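Long-range contacts in attachment protein G3P (PDB 4EO0), which probably attaches the filamentous phage IKe, from its tip, to the bacterial N-pilus at the start of infection: residues Ala16-Val21 and Arg32-Thr37; Ile36-Leu41 and Gly84-Lys89; Leu74-Thr79 and Ala97-Asp102. One frame throughout, in Å; residues are numbered along the deposited sequence. Where two conformers were deposited one is given.

Contact 1: Ala16-Val21 and Arg32-Thr37; sequences AISKTV and RKEVIT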
loop_
_atom_site.group_PDB
_atom_site.type_symbol
_atom_site.label_atom_id
_atom_site.label_comp_id
_atom_site.label_asym_id
_atom_site.label_seq_id
_atom_site.Cartn_x
_atom_site.Cartn_y
_atom_site.Cartn_z
ATOM N N ALA A 16 1.418 5.455 5.665
ATOM C CA ALA A 16 2.580 6.279 6.051
ATOM C C ALA A 16 2.038 7.143 7.181
ATOM O O ALA A 16 1.072 7.871 6.976
ATOM C CB ALA A 16 3.046 7.159 4.893
ATOM N N ILE A 17 2.608 7.019 8.379
ATOM C CA ILE A 17 2.148 7.743 9.570
ATOM C C ILE A 17 3.117 8.878 9.916
ATOM O O ILE A 17 4.325 8.661 9.932
ATOM C CB ILE A 17 1.865 6.754 10.752
ATOM C CG1 ILE A 17 0.685 5.828 10.399
ATOM C CG2 ILE A 17 1.587 7.480 12.084
ATOM C CD1 ILE A 17 0.918 4.387 10.713
ATOM N N SER A 18 2.586 10.085 10.189
ATOM C CA SER A 18 3.426 11.241 10.540
ATOM C C SER A 18 4.230 11.052 11.816
ATOM O O SER A 18 3.773 10.394 12.755
ATOM C CB SER A 18 2.607 12.528 10.636
ATOM O OG SER A 18 1.767 12.526 11.783
ATOM N N LYS A 19 5.441 11.618 11.833
ATOM C CA LYS A 19 6.337 11.580 12.988
ATOM C C LYS A 19 6.499 13.007 13.481
ATOM O O LYS A 19 6.493 13.937 12.667
ATOM C CB LYS A 19 7.691 10.959 12.602
ATOM C CG LYS A 19 7.598 9.454 12.404
ATOM C CD LYS A 19 8.803 8.870 11.701
ATOM C CE LYS A 19 8.657 7.375 11.563
ATOM N NZ LYS A 19 9.741 6.787 10.738
ATOM N N THR A 20 6.574 13.194 14.814
ATOM C CA THR A 20 6.720 14.520 15.419
ATOM C C THR A 20 8.148 15.026 15.251
ATOM O O THR A 20 9.095 14.277 15.510
ATOM C CB THR A 20 6.289 14.502 16.897
ATOM O OG1 THR A 20 5.100 13.718 17.032
ATOM C CG2 THR A 20 6.051 15.906 17.458
ATOM N N VAL A 21 8.296 16.293 14.802
ATOM C CA VAL A 21 9.596 16.957 14.609
ATOM C C VAL A 21 9.588 18.337 15.271
ATOM O O VAL A 21 8.665 19.124 15.054
ATOM C CB VAL A 21 10.053 16.985 13.115
ATOM C CG1 VAL A 21 11.210 17.961 12.880
ATOM C CG2 VAL A 21 10.436 15.585 12.631
ATOM N N ARG A 32 6.437 22.966 16.456
ATOM C CA ARG A 32 6.216 21.523 16.476
ATOM C C ARG A 32 5.564 21.134 15.141
ATOM O O ARG A 32 4.569 21.744 14.747
ATOM C CB ARG A 32 5.341 21.136 17.689
ATOM C CG ARG A 32 4.917 19.667 17.742
ATOM C CD ARG A 32 4.233 19.313 19.050
ATOM N NE ARG A 32 5.196 19.155 20.142
ATOM C CZ ARG A 32 4.901 18.662 21.342
ATOM N NH1 ARG A 32 3.665 18.267 21.621
ATOM N NH2 ARG A 32 5.842 18.557 22.271
ATOM N N LYS A 33 6.153 20.151 14.434
ATOM C CA LYS A 33 5.648 19.690 13.134
ATOM C C LYS A 33 5.419 18.171 13.073
ATOM O O LYS A 33 6.088 17.415 13.784
ATOM C CB LYS A 33 6.582 20.130 11.987
ATOM C CG LYS A 33 6.632 21.642 11.743
ATOM C CD LYS A 33 5.640 22.085 10.676
ATOM C CE LYS A 33 5.768 23.552 10.347
ATOM N NZ LYS A 33 4.922 23.922 9.185
ATOM N N GLU A 34 4.495 17.735 12.198
ATOM C CA GLU A 34 4.175 16.318 11.952
ATOM C C GLU A 34 4.581 16.038 10.512
ATOM O O GLU A 34 3.981 16.599 9.593
ATOM C CB GLU A 34 2.696 16.030 12.223
ATOM C CG GLU A 34 2.377 16.025 13.708
ATOM C CD GLU A 34 2.947 14.875 14.513
ATOM O OE1 GLU A 34 3.094 13.757 13.967
ATOM O OE2 GLU A 34 3.201 15.089 15.718
ATOM N N VAL A 35 5.641 15.205 10.339
ATOM C CA VAL A 35 6.303 14.929 9.059
ATOM C C VAL A 35 6.089 13.522 8.458
ATOM O O VAL A 35 6.216 12.514 9.152
ATOM C CB VAL A 35 7.823 15.265 9.172
ATOM C CG1 VAL A 35 8.509 15.293 7.805
ATOM C CG2 VAL A 35 8.056 16.586 9.903
ATOM N N ILE A 36 5.843 13.480 7.132
ATOM C CA ILE A 36 5.750 12.278 6.325
ATOM C C ILE A 36 6.767 12.522 5.186
ATOM O O ILE A 36 6.720 13.565 4.532
ATOM C CB ILE A 36 4.350 11.917 5.794
ATOM C CG1 ILE A 36 3.365 11.724 6.960
ATOM C CG2 ILE A 36 4.450 10.625 4.959
ATOM C CD1 ILE A 36 1.927 11.328 6.584
ATOM N N THR A 37 7.692 11.577 4.980
ATOM C CA THR A 37 8.703 11.725 3.929
ATOM C C THR A 37 8.319 10.885 2.709
ATOM O O THR A 37 7.447 10.013 2.801
ATOM C CB THR A 37 10.082 11.246 4.430
ATOM O OG1 THR A 37 10.036 9.815 4.521
ATOM C CG2 THR A 37 10.514 11.888 5.752
#
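The carboxylate of Glu-34 is gripped by two hydroxyls of the facing strand, one on each oxygen. Ser-18 OG donates to Glu-34 OE1 over 2.8 Å, reaching it on the anti side and 21° out of the carboxylate plane, while Thr-20 OG1 donates to Glu-34 OE2 over 2.7 Å on the syn side. Glu-34 can lie across the neighbouring strand because its chain folds back at the second torsion (chi2 -69°); with both oxygens held, the rotation of the carboxylate is fixed. Ser-18 OG is also bonded to the backbone N of Trp-93 and to Ser-92 OG, and so ties the carboxylate to the loop before strand 94-106. The other flat group, the guanidinium of Arg-32, has the methyl of Thr-20 beside it in an oblique approach, and its NE forms a salt bridge with Glu-22.

The two segments are the arms of the antiparallel hairpin of strands 12-24 and 30-36. Lys-19 with Val-35 and Val-21 with Lys-33 are hydrogen-bonded pairs, with Thr-20 and Glu-34 forming the non-hydrogen-bonded pair between them. The bond from Val-35 N to Lys-19 O, 2.8 Å long, is almost straight (175° at the hydrogen) and lies in the carbonyl plane.

On the face away from Glu-34, Val-21 and Val-35 pack through their CG2 methyls in the conformer given for Val-35. Beyond the last ladder pair the strands are joined by apolar contacts: Ile-36 CG1 lies 3.6 Å from Ser-18 CA, and Ile-36 CG2 meets Ala-16 CB at 3.7 Å. Ile-36 and Ala-16 also touch helix 38-66, through Leu-41 and through Asp-40 and Ala-44 respectively.

Contact 2: Ile36-Leu41 and Gly84-Lys89; sequences ITQADL and GSPGEK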
loop_
_atom_site.group_PDB
_atom_site.type_symbol
_atom_site.label_atom_id
_atom_site.label_comp_id
_atom_site.label_asym_id
_atom_site.label_seq_id
_atom_site.Cartn_x
_atom_site.Cartn_y
_atom_site.Cartn_z
ATOM N N ILE A 36 5.843 13.480 7.132
ATOM C CA ILE A 36 5.750 12.278 6.325
ATOM C C ILE A 36 6.767 12.522 5.186
ATOM O O ILE A 36 6.720 13.565 4.532
ATOM C CB ILE A 36 4.350 11.917 5.794
ATOM C CG1 ILE A 36 3.365 11.724 6.960
ATOM C CG2 ILE A 36 4.450 10.625 4.959
ATOM C CD1 ILE A 36 1.927 11.328 6.584
ATOM N N THR A 37 7.692 11.577 4.980
ATOM C CA THR A 37 8.703 11.725 3.929
ATOM C C THR A 37 8.319 10.885 2.709
ATOM O O THR A 37 7.447 10.013 2.801
ATOM C CB THR A 37 10.082 11.246 4.430
ATOM O OG1 THR A 37 10.036 9.815 4.521
ATOM C CG2 THR A 37 10.514 11.888 5.752
ATOM N N GLN A 38 9.029 11.096 1.582
ATOM C CA GLN A 38 8.833 10.310 0.374
ATOM C C GLN A 38 9.196 8.842 0.624
ATOM O O GLN A 38 8.489 7.969 0.146
ATOM C CB GLN A 38 9.625 10.880 -0.805
ATOM C CG GLN A 38 9.386 10.160 -2.129
ATOM C CD GLN A 38 7.926 10.111 -2.546
ATOM O OE1 GLN A 38 7.177 11.086 -2.437
ATOM N NE2 GLN A 38 7.483 8.956 -3.014
ATOM N N ALA A 39 10.261 8.572 1.392
ATOM C CA ALA A 39 10.680 7.213 1.759
ATOM C C ALA A 39 9.580 6.510 2.540
ATOM O O ALA A 39 9.361 5.316 2.339
ATOM C CB ALA A 39 11.960 7.246 2.567
ATOM N N ASP A 40 8.845 7.265 3.387
ATOM C CA ASP A 40 7.682 6.714 4.085
ATOM C C ASP A 40 6.596 6.253 3.116
ATOM O O ASP A 40 5.942 5.255 3.410
ATOM C CB ASP A 40 7.048 7.740 5.040
ATOM C CG ASP A 40 7.897 8.141 6.218
ATOM O OD1 ASP A 40 8.770 7.342 6.618
ATOM O OD2 ASP A 40 7.618 9.200 6.804
ATOM N N LEU A 41 6.402 6.960 1.980
ATOM C CA LEU A 41 5.365 6.604 0.990
ATOM C C LEU A 41 5.730 5.293 0.293
ATOM O O LEU A 41 4.863 4.427 0.103
ATOM C CB LEU A 41 5.129 7.725 -0.054
ATOM C CG LEU A 41 4.077 8.806 0.274
ATOM C CD1 LEU A 41 4.556 9.756 1.327
ATOM C CD2 LEU A 41 3.760 9.663 -0.945
ATOM N N GLY A 84 -2.208 11.684 -0.483
ATOM C CA GLY A 84 -1.459 12.818 0.052
ATOM C C GLY A 84 -0.047 12.802 -0.446
ATOM O O GLY A 84 0.432 11.804 -0.985
ATOM N N SER A 85 0.601 13.921 -0.257
ATOM C CA SER A 85 1.979 14.166 -0.659
ATOM C C SER A 85 2.834 14.243 0.581
ATOM O O SER A 85 2.332 14.691 1.622
ATOM C CB SER A 85 2.077 15.504 -1.392
ATOM O OG SER A 85 1.512 15.385 -2.681
ATOM N N PRO A 86 4.134 13.861 0.514
ATOM C CA PRO A 86 4.975 14.012 1.702
ATOM C C PRO A 86 5.084 15.488 2.072
ATOM O O PRO A 86 4.976 16.370 1.208
ATOM C CB PRO A 86 6.336 13.481 1.246
ATOM C CG PRO A 86 6.311 13.492 -0.175
ATOM C CD PRO A 86 4.917 13.317 -0.615
ATOM N N GLY A 87 5.229 15.748 3.358
ATOM C CA GLY A 87 5.339 17.113 3.861
ATOM C C GLY A 87 5.195 17.212 5.360
ATOM O O GLY A 87 5.309 16.211 6.068
ATOM N N GLU A 88 4.926 18.428 5.834
ATOM C CA GLU A 88 4.795 18.746 7.251
ATOM C C GLU A 88 3.441 19.377 7.538
ATOM O O GLU A 88 2.911 20.120 6.705
ATOM C CB GLU A 88 5.918 19.691 7.693
ATOM C CG GLU A 88 7.318 19.239 7.302
ATOM C CD GLU A 88 8.479 19.977 7.945
ATOM O OE1 GLU A 88 8.350 21.196 8.205
ATOM O OE2 GLU A 88 9.538 19.339 8.148
ATOM N N LYS A 89 2.899 19.081 8.717
ATOM C CA LYS A 89 1.621 19.617 9.170
ATOM C C LYS A 89 1.621 19.934 10.670
ATOM O O LYS A 89 2.447 19.420 11.419
ATOM C CB LYS A 89 0.480 18.656 8.836
ATOM C CG LYS A 89 0.252 18.484 7.348
ATOM C CD LYS A 89 -1.137 17.951 7.076
ATOM C CE LYS A 89 -1.303 17.622 5.606
ATOM N NZ LYS A 89 -2.531 16.821 5.362
#
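Ile-36 and Gly-87 exchange two backbone hydrogen bonds, so that the N-H and C=O of both residues are used within a single antiparallel hydrogen-bonded pair. Ile-36 N donates to Gly-87 O over 3.0 Å in a nearly straight bond. The return bond, from Gly-87 N to Ile-36 O, is 2.9 Å long but distinctly bent, with 134° at the hydrogen, although the donor lies in the carbonyl plane. Pro-86 CB also rests against this acceptor, 3.3 Å from Ile-36 O.

Just after this pair the chain leaves the sheet and enters helix 38-66, with Thr-37 as N-cap. Thr-37 and Asp-40 form a capping box: Asp-40 N donates to Thr-37 OG1 over 3.0 Å, and Thr-37 N donates to Asp-40 OD2 over 3.0 Å, meeting the carboxylate from above its plane. The side chain of each residue thus satisfies the backbone N-H of the other, and an acidic group sits at the start of the helix, where the helix dipole would favour a negative charge.

Pro-86 packs against both the strand end and the first helical turn. Its ring touches Gln-38 through CG, 3.4 Å from Gln-38 OE1; the bend at the second torsion of Gln-38 (chi2 56°) brings OE1, not the amide face, to the CG-CD edge of the ring, the two side chains crossing obliquely. Leu-41 comes to Pro-86 at about a right angle, its CD2 3.8 Å from Pro-86 CD and more distantly near Gly-84 O. Ile-36 and Leu-41 also both touch Ile-95 of strand 94-106.

Contact 3: Leu74-Thr79 and Ala97-Asp102; sequences LVTGDT and AQVEGD
Val-75 and Asp-102 face each other as an antiparallel hydrogen-bonded pair, joined by Val-75 N to Asp-102 O and by Asp-102 N to Val-75 O, both 2.9 Å. In each of these bonds the donor is tilted by about 25° from the carbonyl plane. The next pair, Thr-76 with Gly-101, is non-hydrogen-bonded, with 4.6 Å between Thr-76 CA and Gly-101 CA; here Thr-76 CA sends a C-H toward Glu-100 O. One residue further, Gly-77 N donates to the same Glu-100 O over 2.9 Å in the carbonyl plane, the last backbone bond between the segments. Thr-79 O still approaches Val-99 CG2.

Side chains meet most closely around Val-99. Its CG2, placed anti to the backbone N (chi1 77° for CG1), touches the backbone of Gly-77, with Val-99 CG2 3.5 Å from Gly-77 O. In the conformer given for Thr-76, its CG2 methyl meets Val-99 CG2 on the same side as that carbonyl, the two side chains crossing at about a right angle. On the same face as Thr-76, the CD1 methyl of Leu-74 lies over Gly-101, 3.9 Å from Gly-101 CA, and Leu-74 also packs on Gln-53 and Phe-56 of helix 38-66. Val-75 and Asp-102 project to the other face, Val-75 CB lying 4.3 Å from Asp-102 CB; the carboxylate of Asp-102 turns to Ser-6 and Gln-104, and that of Glu-100 forms a salt bridge with Lys-9.

Strand 72-76, which follows the long helix 38-66 in the chain, is thus laid antiparallel against the broken strand 94-106, an edge pairing in the antiparallel sheet whose one face is covered by that helix, within the pilus-binding domain.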
loop_
_atom_site.group_PDB
_atom_site.type_symbol
_atom_site.label_atom_id
_atom_site.label_comp_id
_atom_site.label_asym_id
_atom_site.label_seq_id
_atom_site.Cartn_x
_atom_site.Cartn_y
_atom_site.Cartn_z
ATOM N N LEU A 74 -1.095 -13.523 -8.673
ATOM C CA LEU A 74 -1.467 -12.190 -8.242
ATOM C C LEU A 74 -0.693 -11.202 -9.115
ATOM O O LEU A 74 0.542 -11.262 -9.197
ATOM C CB LEU A 74 -1.133 -12.000 -6.757
ATOM C CG LEU A 74 -1.251 -10.574 -6.229
ATOM C CD1 LEU A 74 -2.719 -10.099 -6.137
ATOM C CD2 LEU A 74 -0.594 -10.474 -4.900
ATOM N N VAL A 75 -1.418 -10.303 -9.782
ATOM C CA VAL A 75 -0.784 -9.274 -10.580
ATOM C C VAL A 75 -0.968 -8.003 -9.768
ATOM O O VAL A 75 -2.106 -7.573 -9.567
ATOM C CB VAL A 75 -1.359 -9.127 -12.022
ATOM C CG1 VAL A 75 -0.711 -7.938 -12.753
ATOM C CG2 VAL A 75 -1.169 -10.402 -12.828
ATOM N N THR A 76 0.143 -7.410 -9.283
ATOM C CA THR A 76 0.110 -6.207 -8.452
ATOM C C THR A 76 0.547 -5.010 -9.294
ATOM O O THR A 76 1.490 -5.150 -10.068
ATOM C CB THR A 76 1.032 -6.400 -7.227
ATOM O OG1 THR A 76 0.763 -7.652 -6.585
ATOM C CG2 THR A 76 0.891 -5.301 -6.208
ATOM N N GLY A 77 -0.101 -3.868 -9.097
ATOM C CA GLY A 77 0.293 -2.651 -9.787
ATOM C C GLY A 77 1.735 -2.328 -9.436
ATOM O O GLY A 77 2.214 -2.720 -8.368
ATOM N N ASP A 78 2.460 -1.754 -10.385
ATOM C CA ASP A 78 3.875 -1.399 -10.204
ATOM C C ASP A 78 4.039 -0.300 -9.162
ATOM O O ASP A 78 4.985 -0.320 -8.371
ATOM C CB ASP A 78 4.491 -0.947 -11.546
ATOM C CG ASP A 78 4.441 -2.012 -12.634
ATOM O OD1 ASP A 78 4.562 -3.207 -12.298
ATOM O OD2 ASP A 78 4.367 -1.639 -13.823
ATOM N N THR A 79 3.126 0.649 -9.169
ATOM C CA THR A 79 3.147 1.824 -8.294
ATOM C C THR A 79 1.793 2.004 -7.614
ATOM O O THR A 79 0.767 1.522 -8.114
ATOM C CB THR A 79 3.548 3.093 -9.091
ATOM O OG1 THR A 79 2.607 3.316 -10.148
ATOM C CG2 THR A 79 4.996 3.036 -9.634
ATOM N N ALA A 97 -1.480 4.443 0.988
ATOM C CA ALA A 97 -0.880 3.984 -0.273
ATOM C C ALA A 97 -1.766 2.817 -0.683
ATOM O O ALA A 97 -1.921 1.866 0.076
ATOM C CB ALA A 97 0.555 3.498 -0.039
ATOM N N GLN A 98 -2.402 2.924 -1.839
ATOM C CA GLN A 98 -3.262 1.854 -2.345
ATOM C C GLN A 98 -2.645 1.233 -3.578
ATOM O O GLN A 98 -2.259 1.945 -4.512
ATOM C CB GLN A 98 -4.677 2.347 -2.670
ATOM C CG GLN A 98 -5.555 2.553 -1.426
ATOM C CD GLN A 98 -6.877 3.190 -1.717
ATOM O OE1 GLN A 98 -7.300 3.334 -2.874
ATOM N NE2 GLN A 98 -7.603 3.517 -0.666
ATOM N N VAL A 99 -2.539 -0.107 -3.584
ATOM C CA VAL A 99 -2.070 -0.828 -4.764
ATOM C C VAL A 99 -3.225 -1.676 -5.322
ATOM O O VAL A 99 -4.018 -2.268 -4.545
ATOM C CB VAL A 99 -0.755 -1.638 -4.521
ATOM C CG1 VAL A 99 -1.000 -2.950 -3.749
ATOM C CG2 VAL A 99 -0.036 -1.925 -5.856
ATOM N N GLU A 100 -3.276 -1.822 -6.650
ATOM C CA GLU A 100 -4.251 -2.750 -7.222
ATOM C C GLU A 100 -3.667 -4.156 -7.153
ATOM O O GLU A 100 -2.507 -4.350 -7.498
ATOM C CB GLU A 100 -4.589 -2.396 -8.692
ATOM C CG GLU A 100 -5.365 -1.097 -8.924
ATOM C CD GLU A 100 -5.797 -0.902 -10.361
ATOM O OE1 GLU A 100 -5.229 -1.576 -11.250
ATOM O OE2 GLU A 100 -6.710 -0.081 -10.606
ATOM N N GLY A 101 -4.452 -5.111 -6.664
ATOM C CA GLY A 101 -4.082 -6.524 -6.577
ATOM C C GLY A 101 -5.153 -7.288 -7.323
ATOM O O GLY A 101 -6.309 -7.278 -6.913
ATOM N N ASP A 102 -4.780 -7.912 -8.445
ATOM C CA ASP A 102 -5.665 -8.653 -9.325
ATOM C C ASP A 102 -5.349 -10.133 -9.207
ATOM O O ASP A 102 -4.294 -10.594 -9.650
ATOM C CB ASP A 102 -5.404 -8.187 -10.758
ATOM C CG ASP A 102 -6.385 -8.701 -11.789
ATOM O OD1 ASP A 102 -7.353 -9.403 -11.394
ATOM O OD2 ASP A 102 -6.209 -8.380 -12.980
#

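Overall arrangement
Contacts 1 and 2 lie side by side, their centres about 8 Å apart, and share Ile-36 and Thr-37: the strand that closes the hairpin in contact 1 pairs on its other edge with strand 87-89 in contact 2. A probable hydrogen bond from Glu-34 N to Lys-89 O, 2.8 Å, continues that pairing. Contact 3 lies further along the elongated domain, its centre about 26 Å from that of contact 1 and about 20 Å from that of contact 2; its nearest atoms come within about 6 Å and 4 Å of them, without touching. Strand 94-106 connects the regions, pairing with strands 12-24 and 72-76, while helix 38-66 starts at contact 2 and also packs on Leu-74 and Thr-76 in contact 3.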